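Local atomic coordinates of alanine racemase 1 (Caldanaerobacter subterraneus subsp. tengcongensis MB4, PDB entry 4Y2W), a protein that belongs to the alanine racemase family, pairing an eight-stranded TIM-type barrel with a separate C-terminal beta domain, and assembles with a second copy of itself. Residues H256-P261 with S278-I283; R7-E12 with L248-R253. The protein carries 1 engineered substitution. One frame throughout, in Å; residues are numbered along the deposited sequence.

Contact 1: H256-P261 with S278-I283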
ATOM      1  N   HIS A 256     -19.729  13.384   6.208  1.00 34.03           N
ATOM      2  CA  HIS A 256     -20.502  13.756   7.386  1.00 34.86           C
ATOM      3  C   HIS A 256     -20.099  15.133   7.886  1.00 35.72           C
ATOM      4  O   HIS A 256     -18.915  15.448   7.932  1.00 36.10           O
ATOM      5  CB  HIS A 256     -20.298  12.724   8.492  1.00 34.57           C
ATOM      6  CG  HIS A 256     -21.016  13.047   9.766  1.00 34.69           C
ATOM      7  ND1 HIS A 256     -22.371  13.301   9.813  1.00 34.44           N
ATOM      8  CD2 HIS A 256     -20.570  13.141  11.041  1.00 34.72           C
ATOM      9  CE1 HIS A 256     -22.728  13.539  11.062  1.00 34.66           C
ATOM     10  NE2 HIS A 256     -21.654  13.448  11.827  1.00 34.96           N
ATOM     11  N   LEU A 257     -21.092  15.942   8.253  1.00 36.86           N
ATOM     12  CA  LEU A 257     -20.865  17.257   8.858  1.00 36.85           C
ATOM     13  C   LEU A 257     -21.609  17.361  10.189  1.00 36.77           C
ATOM     14  O   LEU A 257     -22.816  17.120  10.244  1.00 36.62           O
ATOM     15  CB  LEU A 257     -21.358  18.362   7.922  1.00 37.06           C
ATOM     16  CG  LEU A 257     -20.673  18.467   6.557  1.00 37.46           C
ATOM     17  CD1 LEU A 257     -21.548  19.235   5.578  1.00 37.70           C
ATOM     18  CD2 LEU A 257     -19.307  19.124   6.693  1.00 37.49           C
ATOM     19  N   LYS A 258     -20.893  17.712  11.256  1.00 36.86           N
ATOM     20  CA  LYS A 258     -21.532  18.021  12.535  1.00 36.75           C
ATOM     21  C   LYS A 258     -21.066  19.356  13.104  1.00 36.92           C
ATOM     22  O   LYS A 258     -19.922  19.769  12.907  1.00 36.39           O
ATOM     23  CB  LYS A 258     -21.319  16.907  13.569  1.00 36.90           C
ATOM     24  CG  LYS A 258     -19.894  16.388  13.701  1.00 36.80           C
ATOM     25  CD  LYS A 258     -19.650  15.747  15.066  1.00 36.08           C
ATOM     26  CE  LYS A 258     -18.820  14.478  14.975  1.00 36.17           C
ATOM     27  NZ  LYS A 258     -17.632  14.610  14.090  1.00 36.72           N
ATOM     28  N   ASP A 259     -21.988  20.023  13.793  1.00 37.38           N
ATOM     29  CA  ASP A 259     -21.705  21.237  14.543  1.00 37.20           C
ATOM     30  C   ASP A 259     -21.444  20.844  15.985  1.00 37.49           C
ATOM     31  O   ASP A 259     -22.258  20.146  16.588  1.00 37.78           O
ATOM     32  CB  ASP A 259     -22.904  22.179  14.492  1.00 37.48           C
ATOM     33  CG  ASP A 259     -23.103  22.802  13.126  1.00 37.91           C
ATOM     34  OD1 ASP A 259     -22.468  23.841  12.853  1.00 39.68           O
ATOM     35  OD2 ASP A 259     -23.893  22.262  12.327  1.00 37.72           O
ATOM     36  N   VAL A 260     -20.316  21.283  16.539  1.00 37.51           N
ATOM     37  CA  VAL A 260     -19.966  20.959  17.924  1.00 37.95           C
ATOM     38  C   VAL A 260     -19.535  22.211  18.679  1.00 38.55           C
ATOM     39  O   VAL A 260     -19.074  23.174  18.067  1.00 38.72           O
ATOM     40  CB  VAL A 260     -18.839  19.901  18.007  1.00 37.83           C
ATOM     41  CG1 VAL A 260     -19.258  18.620  17.307  1.00 37.53           C
ATOM     42  CG2 VAL A 260     -17.532  20.431  17.425  1.00 38.16           C
ATOM     43  N   PRO A 261     -19.670  22.197  20.016  1.00 39.30           N
ATOM     44  CA  PRO A 261     -19.226  23.324  20.833  1.00 39.91           C
ATOM     45  C   PRO A 261     -17.713  23.313  21.076  1.00 39.07           C
ATOM     46  O   PRO A 261     -17.001  22.469  20.532  1.00 38.73           O
ATOM     47  CB  PRO A 261     -19.980  23.105  22.147  1.00 40.01           C
ATOM     48  CG  PRO A 261     -20.070  21.621  22.256  1.00 39.91           C
ATOM     49  CD  PRO A 261     -20.250  21.121  20.846  1.00 39.72           C
ATOM     50  N   SER A 278     -17.296  24.894  16.195  1.00 44.50           N
ATOM     51  CA  SER A 278     -16.668  24.373  14.991  1.00 42.38           C
ATOM     52  C   SER A 278     -17.615  23.516  14.170  1.00 40.66           C
ATOM     53  O   SER A 278     -18.573  22.948  14.701  1.00 39.02           O
ATOM     54  CB  SER A 278     -15.438  23.541  15.363  1.00 43.17           C
ATOM     55  OG  SER A 278     -14.551  24.261  16.203  1.00 44.00           O
ATOM     56  N   VAL A 279     -17.331  23.446  12.870  1.00 39.43           N
ATOM     57  CA  VAL A 279     -17.955  22.488  11.964  1.00 39.38           C
ATOM     58  C   VAL A 279     -16.908  21.443  11.584  1.00 38.61           C
ATOM     59  O   VAL A 279     -15.913  21.762  10.936  1.00 38.23           O
ATOM     60  CB  VAL A 279     -18.486  23.165  10.682  1.00 40.05           C
ATOM     61  CG1 VAL A 279     -19.186  22.150   9.787  1.00 39.61           C
ATOM     62  CG2 VAL A 279     -19.436  24.302  11.033  1.00 40.43           C
ATOM     63  N   ILE A 280     -17.136  20.199  11.997  1.00 38.48           N
ATOM     64  CA  ILE A 280     -16.219  19.095  11.713  1.00 37.60           C
ATOM     65  C   ILE A 280     -16.772  18.221  10.597  1.00 37.18           C
ATOM     66  O   ILE A 280     -17.917  17.768  10.659  1.00 38.50           O
ATOM     67  CB  ILE A 280     -16.003  18.210  12.960  1.00 37.09           C
ATOM     68  CG1 ILE A 280     -15.566  19.064  14.154  1.00 37.80           C
ATOM     69  CG2 ILE A 280     -14.991  17.106  12.676  1.00 36.56           C
ATOM     70  CD1 ILE A 280     -14.362  19.943  13.885  1.00 38.16           C
ATOM     71  N   ALA A 281     -15.960  17.983   9.577  1.00 36.06           N
ATOM     72  CA  ALA A 281     -16.324  17.041   8.533  1.00 36.04           C
ATOM     73  C   ALA A 281     -15.531  15.751   8.713  1.00 35.80           C
ATOM     74  O   ALA A 281     -14.388  15.771   9.173  1.00 35.87           O
ATOM     75  CB  ALA A 281     -16.074  17.638   7.159  1.00 36.17           C
ATOM     76  N   THR A 282     -16.154  14.633   8.364  1.00 34.54           N
ATOM     77  CA  THR A 282     -15.484  13.343   8.350  1.00 33.92           C
ATOM     78  C   THR A 282     -15.327  12.919   6.891  1.00 33.46           C
ATOM     79  O   THR A 282     -16.242  13.101   6.080  1.00 32.97           O
ATOM     80  CB  THR A 282     -16.294  12.285   9.120  1.00 33.89           C
ATOM     81  OG1 THR A 282     -16.686  12.811  10.393  1.00 34.99           O
ATOM     82  CG2 THR A 282     -15.475  11.029   9.329  1.00 33.87           C
ATOM     83  N   ILE A 283     -14.171  12.358   6.557  1.00 32.27           N
ATOM     84  CA  ILE A 283     -13.896  11.950   5.184  1.00 32.00           C
ATOM     85  C   ILE A 283     -13.434  10.497   5.155  1.00 31.25           C
ATOM     86  O   ILE A 283     -12.628  10.079   5.988  1.00 30.61           O
ATOM     87  CB  ILE A 283     -12.871  12.880   4.493  1.00 32.51           C
ATOM     88  CG1 ILE A 283     -11.639  13.117   5.382  1.00 33.14           C
ATOM     89  CG2 ILE A 283     -13.522  14.212   4.139  1.00 32.18           C
ATOM     90  CD1 ILE A 283     -10.652  14.115   4.807  1.00 33.62           C
TER
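The imidazole of H256 meets T282 at its edge, with OG1 close to the ring plane and 4.0 Å from CD2, too far for more than packing. Y107 of the second subunit completes an edge-to-face ring pair with this histidine. The T282 hydroxyl has its polar partner across the same interface, at the backbone oxygen of R138 of the second subunit. At the other flat group, the carboxylate of D259 lies side by side with V279, OD1 standing 3.6 Å from CG2.

H256, K258, V260, S278, I280 and T282 share one face, where H256, K258, V260 and T282 touch the second subunit. CG of K258 sits between its backbone N and carbonyl carbon (chi1 47°) and the chain bends twice further out, bringing NZ beside I280 CG2 at 3.9 Å; the ammonium then bonds to the backbone oxygen of G137 of the second subunit. V260 and I280 side chains cross at about a right angle, V260 CG2 meeting I280 CG1 at 4.1 Å. On the reverse face L257 CD2 rests on A281 CB, 3.6 Å away.

Five backbone bonds set this register. The K258 and I280 pair is bonded both ways, each N to O distance being 3.0 Å, and the strands run 159° apart in direction. This is a regular antiparallel pair in the mixed sheet of the C-terminal domain, that face turned to the subunit interface.

Contact 2: R7-E12 with L248-R253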
ATOM      1  N   ARG A   7     -15.839   4.530  -5.791  1.00 37.63           N
ATOM      2  CA  ARG A   7     -15.652   4.903  -4.388  1.00 36.65           C
ATOM      3  C   ARG A   7     -15.375   6.402  -4.257  1.00 37.20           C
ATOM      4  O   ARG A   7     -14.691   6.979  -5.108  1.00 38.29           O
ATOM      5  CB  ARG A   7     -14.491   4.112  -3.778  1.00 35.54           C
ATOM      6  CG  ARG A   7     -14.263   4.370  -2.297  1.00 34.78           C
ATOM      7  CD  ARG A   7     -12.947   3.785  -1.836  1.00 34.48           C
ATOM      8  NE  ARG A   7     -12.670   4.113  -0.440  1.00 34.70           N
ATOM      9  CZ  ARG A   7     -11.507   3.901   0.176  1.00 33.83           C
ATOM     10  NH1 ARG A   7     -10.480   3.363  -0.474  1.00 33.65           N
ATOM     11  NH2 ARG A   7     -11.367   4.243   1.449  1.00 33.53           N
ATOM     12  N   PRO A   8     -15.900   7.040  -3.192  1.00 37.21           N
ATOM     13  CA  PRO A   8     -15.621   8.464  -2.999  1.00 37.60           C
ATOM     14  C   PRO A   8     -14.122   8.772  -2.958  1.00 37.51           C
ATOM     15  O   PRO A   8     -13.651   9.618  -3.720  1.00 37.69           O
ATOM     16  CB  PRO A   8     -16.293   8.773  -1.658  1.00 37.66           C
ATOM     17  CG  PRO A   8     -17.381   7.767  -1.540  1.00 37.12           C
ATOM     18  CD  PRO A   8     -16.838   6.526  -2.178  1.00 37.28           C
ATOM     19  N   THR A   9     -13.389   8.085  -2.083  1.00 37.30           N
ATOM     20  CA  THR A   9     -11.934   8.215  -2.018  1.00 37.09           C
ATOM     21  C   THR A   9     -11.332   7.584  -3.270  1.00 37.95           C
ATOM     22  O   THR A   9     -11.561   6.407  -3.540  1.00 37.74           O
ATOM     23  CB  THR A   9     -11.368   7.544  -0.753  1.00 36.47           C
ATOM     24  OG1 THR A   9     -11.766   8.293   0.398  1.00 36.25           O
ATOM     25  CG2 THR A   9      -9.851   7.474  -0.788  1.00 36.87           C
ATOM     26  N   ARG A  10     -10.570   8.369  -4.034  1.00 38.58           N
ATOM     27  CA  ARG A  10     -10.086   7.924  -5.343  1.00 38.87           C
ATOM     28  C   ARG A  10      -8.819   8.633  -5.801  1.00 39.52           C
ATOM     29  O   ARG A  10      -8.459   9.695  -5.289  1.00 39.85           O
ATOM     30  CB  ARG A  10     -11.167   8.157  -6.400  1.00 39.11           C
ATOM     31  CG  ARG A  10     -11.471   9.626  -6.673  1.00 39.10           C
ATOM     32  CD  ARG A  10     -12.682   9.789  -7.573  1.00 39.72           C
ATOM     33  NE  ARG A  10     -13.913   9.324  -6.935  1.00 40.13           N
ATOM     34  CZ  ARG A  10     -15.097   9.251  -7.538  1.00 40.65           C
ATOM     35  NH1 ARG A  10     -15.241   9.612  -8.807  1.00 40.01           N
ATOM     36  NH2 ARG A  10     -16.150   8.810  -6.864  1.00 41.85           N
ATOM     37  N   VAL A  11      -8.162   8.029  -6.789  1.00 39.73           N
ATOM     38  CA  VAL A  11      -7.061   8.654  -7.507  1.00 39.13           C
ATOM     39  C   VAL A  11      -7.534   8.959  -8.919  1.00 38.34           C
ATOM     40  O   VAL A  11      -8.040   8.078  -9.607  1.00 38.23           O
ATOM     41  CB  VAL A  11      -5.820   7.735  -7.543  1.00 39.46           C
ATOM     42  CG1 VAL A  11      -4.943   8.020  -8.753  1.00 40.04           C
ATOM     43  CG2 VAL A  11      -5.014   7.898  -6.265  1.00 39.98           C
ATOM     44  N   GLU A  12      -7.383  10.213  -9.334  1.00 38.47           N
ATOM     45  CA  GLU A  12      -7.662  10.612 -10.708  1.00 39.70           C
ATOM     46  C   GLU A  12      -6.342  10.697 -11.471  1.00 40.48           C
ATOM     47  O   GLU A  12      -5.504  11.560 -11.177  1.00 41.99           O
ATOM     48  CB  GLU A  12      -8.385  11.964 -10.741  1.00 39.46           C
ATOM     49  CG  GLU A  12      -9.778  11.943 -10.128  1.00 38.96           C
ATOM     50  CD  GLU A  12     -10.489  13.287 -10.185  1.00 38.93           C
ATOM     51  OE1 GLU A  12      -9.837  14.315 -10.465  1.00 37.71           O
ATOM     52  OE2 GLU A  12     -11.715  13.317  -9.940  1.00 39.77           O
ATOM     53  N   LEU A 248      -1.491  13.166 -11.204  1.00 42.09           N
ATOM     54  CA  LEU A 248      -2.348  12.470 -10.246  1.00 41.72           C
ATOM     55  C   LEU A 248      -3.027  13.427  -9.279  1.00 42.18           C
ATOM     56  O   LEU A 248      -2.381  14.318  -8.729  1.00 42.53           O
ATOM     57  CB  LEU A 248      -1.525  11.465  -9.447  1.00 40.76           C
ATOM     58  CG  LEU A 248      -2.274  10.667  -8.375  1.00 40.33           C
ATOM     59  CD1 LEU A 248      -1.699   9.262  -8.276  1.00 40.11           C
ATOM     60  CD2 LEU A 248      -2.260  11.359  -7.015  1.00 40.51           C
ATOM     61  N   ARG A 249      -4.325  13.222  -9.062  1.00 42.46           N
ATOM     62  CA  ARG A 249      -5.047  13.906  -7.988  1.00 42.73           C
ATOM     63  C   ARG A 249      -5.662  12.883  -7.029  1.00 41.67           C
ATOM     64  O   ARG A 249      -6.562  12.131  -7.403  1.00 42.34           O
ATOM     65  CB  ARG A 249      -6.133  14.822  -8.548  1.00 43.17           C
ATOM     66  CG  ARG A 249      -5.610  15.988  -9.371  1.00 44.23           C
ATOM     67  CD  ARG A 249      -6.523  17.197  -9.240  1.00 45.12           C
ATOM     68  NE  ARG A 249      -7.923  16.845  -9.478  1.00 45.49           N
ATOM     69  CZ  ARG A 249      -8.978  17.473  -8.957  1.00 45.31           C
ATOM     70  NH1 ARG A 249      -8.837  18.515  -8.140  1.00 44.75           N
ATOM     71  NH2 ARG A 249     -10.199  17.045  -9.253  1.00 46.43           N
ATOM     72  N   PHE A 250      -5.161  12.859  -5.796  1.00 39.96           N
ATOM     73  CA  PHE A 250      -5.658  11.961  -4.760  1.00 39.04           C
ATOM     74  C   PHE A 250      -6.774  12.692  -4.027  1.00 38.14           C
ATOM     75  O   PHE A 250      -6.515  13.658  -3.318  1.00 37.67           O
ATOM     76  CB  PHE A 250      -4.510  11.590  -3.810  1.00 38.86           C
ATOM     77  CG  PHE A 250      -4.821  10.481  -2.837  1.00 38.80           C
ATOM     78  CD1 PHE A 250      -5.967   9.695  -2.945  1.00 38.95           C
ATOM     79  CD2 PHE A 250      -3.918  10.197  -1.818  1.00 38.76           C
ATOM     80  CE1 PHE A 250      -6.216   8.677  -2.041  1.00 38.82           C
ATOM     81  CE2 PHE A 250      -4.163   9.180  -0.915  1.00 39.24           C
ATOM     82  CZ  PHE A 250      -5.314   8.417  -1.026  1.00 39.05           C
ATOM     83  N   THR A 251      -8.013  12.239  -4.220  1.00 37.61           N
ATOM     84  CA  THR A 251      -9.186  12.969  -3.740  1.00 37.49           C
ATOM     85  C   THR A 251     -10.157  12.097  -2.940  1.00 37.16           C
ATOM     86  O   THR A 251     -10.129  10.866  -3.030  1.00 37.52           O
ATOM     87  CB  THR A 251      -9.953  13.600  -4.918  1.00 37.90           C
ATOM     88  OG1 THR A 251     -10.696  12.592  -5.615  1.00 37.78           O
ATOM     89  CG2 THR A 251      -8.987  14.285  -5.886  1.00 38.12           C
ATOM     90  N   THR A 252     -11.008  12.757  -2.157  1.00 35.98           N
ATOM     91  CA  THR A 252     -12.097  12.101  -1.430  1.00 35.43           C
ATOM     92  C   THR A 252     -13.284  13.054  -1.274  1.00 35.65           C
ATOM     93  O   THR A 252     -13.277  14.151  -1.833  1.00 35.51           O
ATOM     94  CB  THR A 252     -11.639  11.594  -0.051  1.00 35.09           C
ATOM     95  OG1 THR A 252     -12.684  10.813   0.538  1.00 35.17           O
ATOM     96  CG2 THR A 252     -11.286  12.746   0.878  1.00 35.23           C
ATOM     97  N   ARG A 253     -14.302  12.635  -0.524  1.00 35.84           N
ATOM     98  CA  ARG A 253     -15.537  13.412  -0.412  1.00 36.59           C
ATOM     99  C   ARG A 253     -15.966  13.641   1.030  1.00 36.55           C
ATOM    100  O   ARG A 253     -15.628  12.866   1.927  1.00 36.14           O
ATOM    101  CB  ARG A 253     -16.673  12.711  -1.158  1.00 37.32           C
ATOM    102  CG  ARG A 253     -16.419  12.498  -2.640  1.00 37.77           C
ATOM    103  CD  ARG A 253     -16.583  13.781  -3.434  1.00 38.24           C
ATOM    104  NE  ARG A 253     -15.911  13.695  -4.731  1.00 39.32           N
ATOM    105  CZ  ARG A 253     -16.166  14.473  -5.783  1.00 39.39           C
ATOM    106  NH1 ARG A 253     -17.101  15.424  -5.734  1.00 38.84           N
ATOM    107  NH2 ARG A 253     -15.483  14.287  -6.904  1.00 39.94           N
TER
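Strand 10-12 runs antiparallel to strand 248-253, 154° apart in direction and with axes approaching to 4.6 Å, with two doubly bonded pairs, R10 with T251 and E12 with R249, flanking the non-hydrogen-bonded pair V11 with F250. This antiparallel pairing brings the N-terminal strand into the mixed sheet of the C-terminal domain, where strand 372-376 flanks it in parallel.

On the face of R10 and E12, the E12 side chain runs alongside R249, extended beyond CG, and forms a salt bridge. R249 NH2 meets OE1 on the syn side at 3.0 Å, 30° out of the carboxylate plane, while NE adds a weak bond at 3.3 Å to the same oxygen. The Y14 hydroxyl also bonds OE1. The guanidinium is held further by T340 O at NH1 and by E334 at NH2, which probably fixes its rotation. R10 folds back on its own segment: its NE bonds P8 O at 3.2 Å, from above the carbonyl plane, and its NH2 pairs with D4. Its CG packs against the T251 side chain.

The other face is largely apolar. V11 splits its branches, CG1 on L248 CD1 and CG2 on the F250 ring at CD1 (3.9 Å). R10 O lies in the plane of that ring, at its edge.

Where the strand gives way to loop, P8 CB packs on R253 CG, and the hydroxyls of T9 and T252 meet: T252 OG1 donates to T9 OG1 at 2.7 Å, and T9 OG1 is bonded in addition to P284 O.

Contact 1 and contact 2 use successive parts of strand 248-260, their centres about 21 Å apart and on the same side of the chain's centre. They come in series: 7-12 closes with 248-253 before 256-261 opens toward 278-283. All four segments reach one mixed sheet. The 235 residues between the halves of contact 2 include the eight-stranded parallel barrel, after which the chain returns to pair with its N-terminal strand; only 16 separate the halves of contact 1. The contacts touch where I283 CB packs 3.9 Å from T252 CG2. The second subunit is within reach of five residues of contact 1 and two of contact 2, while strand 372-376 flanks the N-terminal strand of contact 2.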